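Local coordinates for methylxanthine N3-demethylase NdmB (Pseudomonas putida, PDB 6ICL), which removes the N3-methyl group of theobromine and related methylxanthines as formaldehyde, a Rieske non-heme iron oxygenase step in caffeine degradation, at residues R221-P233 / P244-Y256. Residues are numbered along the deposited sequence; the frame is centred on the assembly and turned at random.
Sequences RVDGELQFKLAPP and PMGDFTYRCTMPY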
loop_
_atom_site.group_PDB
_atom_site.type_symbol
_atom_site.label_atom_id
_atom_site.label_comp_id
_atom_site.label_asym_id
_atom_site.label_seq_id
_atom_site.Cartn_x
_atom_site.Cartn_y
_atom_site.Cartn_z
ATOM N N ARG A 221 -23.187 -35.984 28.357
ATOM C CA ARG A 221 -24.103 -34.910 27.997
ATOM C C ARG A 221 -24.944 -34.586 29.226
ATOM O O ARG A 221 -25.695 -35.443 29.706
ATOM C CB ARG A 221 -25.006 -35.317 26.836
ATOM C CG ARG A 221 -24.294 -35.755 25.557
ATOM C CD ARG A 221 -25.348 -35.923 24.484
ATOM N NE ARG A 221 -24.865 -36.499 23.235
ATOM C CZ ARG A 221 -25.685 -36.791 22.229
ATOM N NH1 ARG A 221 -26.987 -36.566 22.363
ATOM N NH2 ARG A 221 -25.222 -37.299 21.102
ATOM N N VAL A 222 -24.813 -33.365 29.744
ATOM C CA VAL A 222 -25.478 -32.937 30.968
ATOM C C VAL A 222 -26.036 -31.535 30.731
ATOM O O VAL A 222 -25.268 -30.576 30.575
ATOM C CB VAL A 222 -24.517 -32.942 32.165
ATOM C CG1 VAL A 222 -25.232 -32.461 33.405
ATOM C CG2 VAL A 222 -23.903 -34.318 32.365
ATOM N N ASP A 223 -27.362 -31.414 30.692
ATOM C CA ASP A 223 -28.041 -30.117 30.662
ATOM C C ASP A 223 -27.518 -29.214 29.535
ATOM O O ASP A 223 -27.162 -28.056 29.758
ATOM C CB ASP A 223 -27.906 -29.409 32.017
ATOM C CG ASP A 223 -28.461 -30.234 33.188
ATOM O OD1 ASP A 223 -29.492 -30.900 33.009
ATOM O OD2 ASP A 223 -27.873 -30.196 34.294
ATOM N N GLY A 224 -27.470 -29.749 28.315
ATOM C CA GLY A 224 -27.031 -28.959 27.174
ATOM C C GLY A 224 -25.530 -28.791 27.024
ATOM O O GLY A 224 -25.093 -28.036 26.145
ATOM N N GLU A 225 -24.727 -29.472 27.841
ATOM C CA GLU A 225 -23.276 -29.342 27.842
ATOM C C GLU A 225 -22.627 -30.687 27.538
ATOM O O GLU A 225 -23.098 -31.729 28.005
ATOM C CB GLU A 225 -22.763 -28.852 29.202
ATOM C CG GLU A 225 -23.506 -27.643 29.792
ATOM C CD GLU A 225 -22.859 -27.144 31.083
ATOM O OE1 GLU A 225 -21.885 -27.778 31.562
ATOM O OE2 GLU A 225 -23.316 -26.112 31.617
ATOM N N LEU A 226 -21.545 -30.671 26.761
ATOM C CA LEU A 226 -20.581 -31.768 26.805
ATOM C C LEU A 226 -19.688 -31.585 28.024
ATOM O O LEU A 226 -19.138 -30.499 28.241
ATOM C CB LEU A 226 -19.723 -31.820 25.543
ATOM C CG LEU A 226 -20.234 -32.625 24.353
ATOM C CD1 LEU A 226 -19.246 -32.528 23.210
ATOM C CD2 LEU A 226 -20.481 -34.097 24.749
ATOM N N GLN A 227 -19.562 -32.636 28.838
ATOM C CA GLN A 227 -18.749 -32.581 30.039
ATOM C C GLN A 227 -17.773 -33.743 30.037
ATOM O O GLN A 227 -18.166 -34.901 29.847
ATOM C CB GLN A 227 -19.616 -32.600 31.295
ATOM C CG GLN A 227 -20.551 -31.421 31.376
ATOM C CD GLN A 227 -21.280 -31.351 32.698
ATOM O OE1 GLN A 227 -21.198 -32.275 33.507
ATOM N NE2 GLN A 227 -21.994 -30.250 32.929
ATOM N N PHE A 228 -16.498 -33.425 30.213
ATOM C CA PHE A 228 -15.477 -34.444 30.303
ATOM C C PHE A 228 -14.346 -33.889 31.145
ATOM O O PHE A 228 -14.226 -32.676 31.347
ATOM C CB PHE A 228 -14.976 -34.892 28.921
ATOM C CG PHE A 228 -14.730 -33.753 27.954
ATOM C CD1 PHE A 228 -15.776 -33.190 27.242
ATOM C CD2 PHE A 228 -13.452 -33.253 27.759
ATOM C CE1 PHE A 228 -15.554 -32.146 26.349
ATOM C CE2 PHE A 228 -13.227 -32.199 26.861
ATOM C CZ PHE A 228 -14.273 -31.657 26.163
ATOM N N LYS A 229 -13.531 -34.796 31.648
ATOM C CA LYS A 229 -12.437 -34.464 32.535
ATOM C C LYS A 229 -11.232 -35.264 32.068
ATOM O O LYS A 229 -11.368 -36.421 31.672
ATOM C CB LYS A 229 -12.811 -34.766 34.009
ATOM C CG LYS A 229 -11.655 -34.655 34.995
ATOM C CD LYS A 229 -12.154 -34.512 36.440
ATOM C CE LYS A 229 -11.004 -34.520 37.455
ATOM N NZ LYS A 229 -11.168 -35.555 38.525
ATOM N N LEU A 230 -10.079 -34.617 32.019
ATOM C CA LEU A 230 -8.833 -35.245 31.612
ATOM C C LEU A 230 -7.848 -35.117 32.758
ATOM O O LEU A 230 -7.688 -34.029 33.323
ATOM C CB LEU A 230 -8.255 -34.596 30.347
ATOM C CG LEU A 230 -9.144 -34.486 29.105
ATOM C CD1 LEU A 230 -8.376 -33.815 27.976
ATOM C CD2 LEU A 230 -9.645 -35.838 28.649
ATOM N N ALA A 231 -7.197 -36.222 33.104
ATOM C CA ALA A 231 -6.184 -36.223 34.142
ATOM C C ALA A 231 -4.917 -36.901 33.581
ATOM O O ALA A 231 -5.032 -37.920 32.886
ATOM C CB ALA A 231 -6.667 -36.950 35.401
ATOM N N PRO A 232 -3.747 -36.333 33.823
ATOM C CA PRO A 232 -2.496 -37.019 33.439
ATOM C C PRO A 232 -2.283 -38.254 34.290
ATOM O O PRO A 232 -2.929 -38.411 35.338
ATOM C CB PRO A 232 -1.412 -35.958 33.709
ATOM C CG PRO A 232 -2.144 -34.651 33.760
ATOM C CD PRO A 232 -3.509 -34.965 34.303
ATOM N N PRO A 233 -1.387 -39.170 33.877
ATOM C CA PRO A 233 -1.144 -40.396 34.656
ATOM C C PRO A 233 -0.399 -40.166 35.981
ATOM O O PRO A 233 0.431 -39.261 36.091
ATOM C CB PRO A 233 -0.301 -41.253 33.701
ATOM C CG PRO A 233 0.356 -40.274 32.781
ATOM C CD PRO A 233 -0.635 -39.158 32.607
ATOM N N PRO A 244 3.939 -27.633 36.012
ATOM C CA PRO A 244 3.225 -28.239 37.144
ATOM C C PRO A 244 1.947 -28.963 36.706
ATOM O O PRO A 244 1.254 -28.497 35.804
ATOM C CB PRO A 244 2.897 -27.035 38.034
ATOM C CG PRO A 244 2.757 -25.898 37.073
ATOM C CD PRO A 244 3.744 -26.172 35.951
ATOM N N MET A 245 1.636 -30.083 37.344
ATOM C CA MET A 245 0.569 -30.952 36.870
ATOM C C MET A 245 -0.792 -30.533 37.434
ATOM O O MET A 245 -0.897 -29.918 38.503
ATOM C CB MET A 245 0.882 -32.404 37.233
ATOM C CG MET A 245 1.067 -33.329 36.037
ATOM S SD MET A 245 2.376 -32.788 34.915
ATOM C CE MET A 245 3.805 -32.856 35.998
ATOM N N GLY A 246 -1.846 -30.877 36.691
ATOM C CA GLY A 246 -3.186 -30.481 37.079
ATOM C C GLY A 246 -4.243 -31.312 36.389
ATOM O O GLY A 246 -3.955 -32.144 35.526
ATOM N N ASP A 247 -5.486 -31.093 36.806
ATOM C CA ASP A 247 -6.640 -31.697 36.155
ATOM C C ASP A 247 -7.286 -30.689 35.216
ATOM O O ASP A 247 -7.215 -29.481 35.441
ATOM C CB ASP A 247 -7.686 -32.162 37.170
ATOM C CG ASP A 247 -7.295 -33.456 37.863
ATOM O OD1 ASP A 247 -6.685 -34.326 37.204
ATOM O OD2 ASP A 247 -7.603 -33.596 39.063
ATOM N N PHE A 248 -7.963 -31.213 34.196
ATOM C CA PHE A 248 -8.624 -30.426 33.161
ATOM C C PHE A 248 -10.093 -30.827 33.138
ATOM O O PHE A 248 -10.438 -31.934 32.709
ATOM C CB PHE A 248 -7.953 -30.650 31.807
ATOM C CG PHE A 248 -6.481 -30.322 31.809
ATOM C CD1 PHE A 248 -5.536 -31.287 32.158
ATOM C CD2 PHE A 248 -6.043 -29.047 31.484
ATOM C CE1 PHE A 248 -4.183 -30.981 32.182
ATOM C CE2 PHE A 248 -4.695 -28.732 31.506
ATOM C CZ PHE A 248 -3.761 -29.694 31.851
ATOM N N THR A 249 -10.951 -29.934 33.604
ATOM C CA THR A 249 -12.373 -30.203 33.737
ATOM C C THR A 249 -13.126 -29.323 32.749
ATOM O O THR A 249 -13.102 -28.093 32.865
ATOM C CB THR A 249 -12.826 -29.933 35.173
ATOM O OG1 THR A 249 -11.960 -30.633 36.081
ATOM C CG2 THR A 249 -14.242 -30.393 35.378
ATOM N N TYR A 250 -13.809 -29.952 31.795
ATOM C CA TYR A 250 -14.483 -29.251 30.711
ATOM C C TYR A 250 -15.984 -29.270 30.914
ATOM O O TYR A 250 -16.581 -30.340 31.077
ATOM C CB TYR A 250 -14.169 -29.877 29.355
ATOM C CG TYR A 250 -12.724 -29.792 28.938
ATOM C CD1 TYR A 250 -11.788 -30.672 29.459
ATOM C CD2 TYR A 250 -12.303 -28.861 27.982
ATOM C CE1 TYR A 250 -10.482 -30.636 29.075
ATOM C CE2 TYR A 250 -10.980 -28.800 27.592
ATOM C CZ TYR A 250 -10.068 -29.701 28.148
ATOM O OH TYR A 250 -8.736 -29.684 27.803
ATOM N N ARG A 251 -16.592 -28.086 30.870
ATOM C CA ARG A 251 -18.026 -27.938 30.688
ATOM C C ARG A 251 -18.224 -27.112 29.431
ATOM O O ARG A 251 -17.745 -25.975 29.348
ATOM C CB ARG A 251 -18.681 -27.274 31.899
ATOM C CG ARG A 251 -18.614 -28.128 33.174
ATOM C CD ARG A 251 -19.350 -27.439 34.318
ATOM N NE ARG A 251 -20.725 -27.084 33.954
ATOM C CZ ARG A 251 -21.583 -26.527 34.801
ATOM N NH1 ARG A 251 -21.191 -26.273 36.042
ATOM N NH2 ARG A 251 -22.824 -26.235 34.425
ATOM N N CYS A 252 -18.917 -27.686 28.453
ATOM C CA CYS A 252 -18.916 -27.186 27.082
ATOM C C CYS A 252 -20.349 -26.984 26.631
ATOM O O CYS A 252 -20.937 -27.922 26.082
ATOM C CB CYS A 252 -18.192 -28.172 26.159
ATOM S SG CYS A 252 -16.442 -28.364 26.494
ATOM N N THR A 253 -20.902 -25.783 26.830
ATOM C CA THR A 253 -22.251 -25.557 26.341
ATOM C C THR A 253 -22.264 -25.676 24.827
ATOM O O THR A 253 -21.430 -25.074 24.137
ATOM C CB THR A 253 -22.784 -24.186 26.752
ATOM O OG1 THR A 253 -22.605 -23.987 28.154
ATOM C CG2 THR A 253 -24.241 -24.091 26.443
ATOM N N MET A 254 -23.200 -26.467 24.314
ATOM C CA MET A 254 -23.367 -26.615 22.879
ATOM C C MET A 254 -23.985 -25.352 22.268
ATOM O O MET A 254 -24.803 -24.681 22.905
ATOM C CB MET A 254 -24.229 -27.833 22.586
ATOM C CG MET A 254 -23.596 -29.137 23.077
ATOM S SD MET A 254 -22.185 -29.651 22.075
ATOM C CE MET A 254 -23.052 -30.129 20.578
ATOM N N PRO A 255 -23.631 -25.039 21.010
ATOM C CA PRO A 255 -22.813 -25.845 20.107
ATOM C C PRO A 255 -21.342 -25.498 20.084
ATOM O O PRO A 255 -20.610 -26.261 19.485
ATOM C CB PRO A 255 -23.430 -25.566 18.737
ATOM C CG PRO A 255 -24.509 -24.487 18.965
ATOM C CD PRO A 255 -24.225 -23.897 20.302
ATOM N N TYR A 256 -20.889 -24.427 20.757
ATOM C CA TYR A 256 -19.543 -23.943 20.448
ATOM C C TYR A 256 -18.772 -23.375 21.635
ATOM O O TYR A 256 -17.816 -22.619 21.413
ATOM C CB TYR A 256 -19.608 -22.832 19.380
ATOM C CG TYR A 256 -20.206 -23.220 18.047
ATOM C CD1 TYR A 256 -19.663 -24.263 17.292
ATOM C CD2 TYR A 256 -21.283 -22.521 17.518
ATOM C CE1 TYR A 256 -20.191 -24.616 16.063
ATOM C CE2 TYR A 256 -21.810 -22.868 16.281
ATOM C CZ TYR A 256 -21.252 -23.916 15.558
ATOM O OH TYR A 256 -21.765 -24.272 14.326
HETATM O O HOH W 1 -26.772 -25.997 24.713
HETATM O O HOH W 2 -24.700 -24.524 29.963
#
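F228 and Y250 face each other as a hydrogen-bonded pair where strands 225-230 and 246-253 run antiparallel, and their rings form an offset stack with centroids 4.5 Å apart and planes at 20°. CG of F228 sits between its backbone N and carbonyl carbon (chi1 44°), which swings the ring across to Y250: F228 CE2 lies over one face of the tyrosine, 3.2 Å from Y250 CG, while Y250 CB makes a CH-pi contact over one face of the phenylalanine. L226, C252, L230 and F248 extend this tightly packed face, backed by W189 of helix 185-192 and I338 of helix 337-355.

The other face, bearing E225, Q227, K229, T249, R251 and T253, is polar, and it is loose toward the solvent around K229, whose NZ stays 4.1 Å from D247 OD2, too far for a salt bridge. Where a type I' turn (V222 to E225) leads into strand 225-230, R251 grips E225 side-on: R251 NE reaches the syn lone pair of E225 OE1 at 2.7 Å, and R251 NH2 meets E225 OE2 at 2.9 Å. The bend in the arginine chain at chi3 (54°) brings both nitrogens to the carboxylate. From above the carboxylate plane Q227 NE2 adds a bond to E225 OE1 (2.8 Å), and a water links E225 OE2 to T253 OG1, itself bonded to Y162 N. A glutamine in place of E225 would probably leave R251 without its countercharge and one of its N-H groups without an acceptor.

In the iron-bearing domain's sheet, the pairing thus illustrates an antiparallel strand pair with one apolar and one polar face: aromatic packing secures the first, while on the second a buried carboxylate, with several donors around it, is likely to remain ionised.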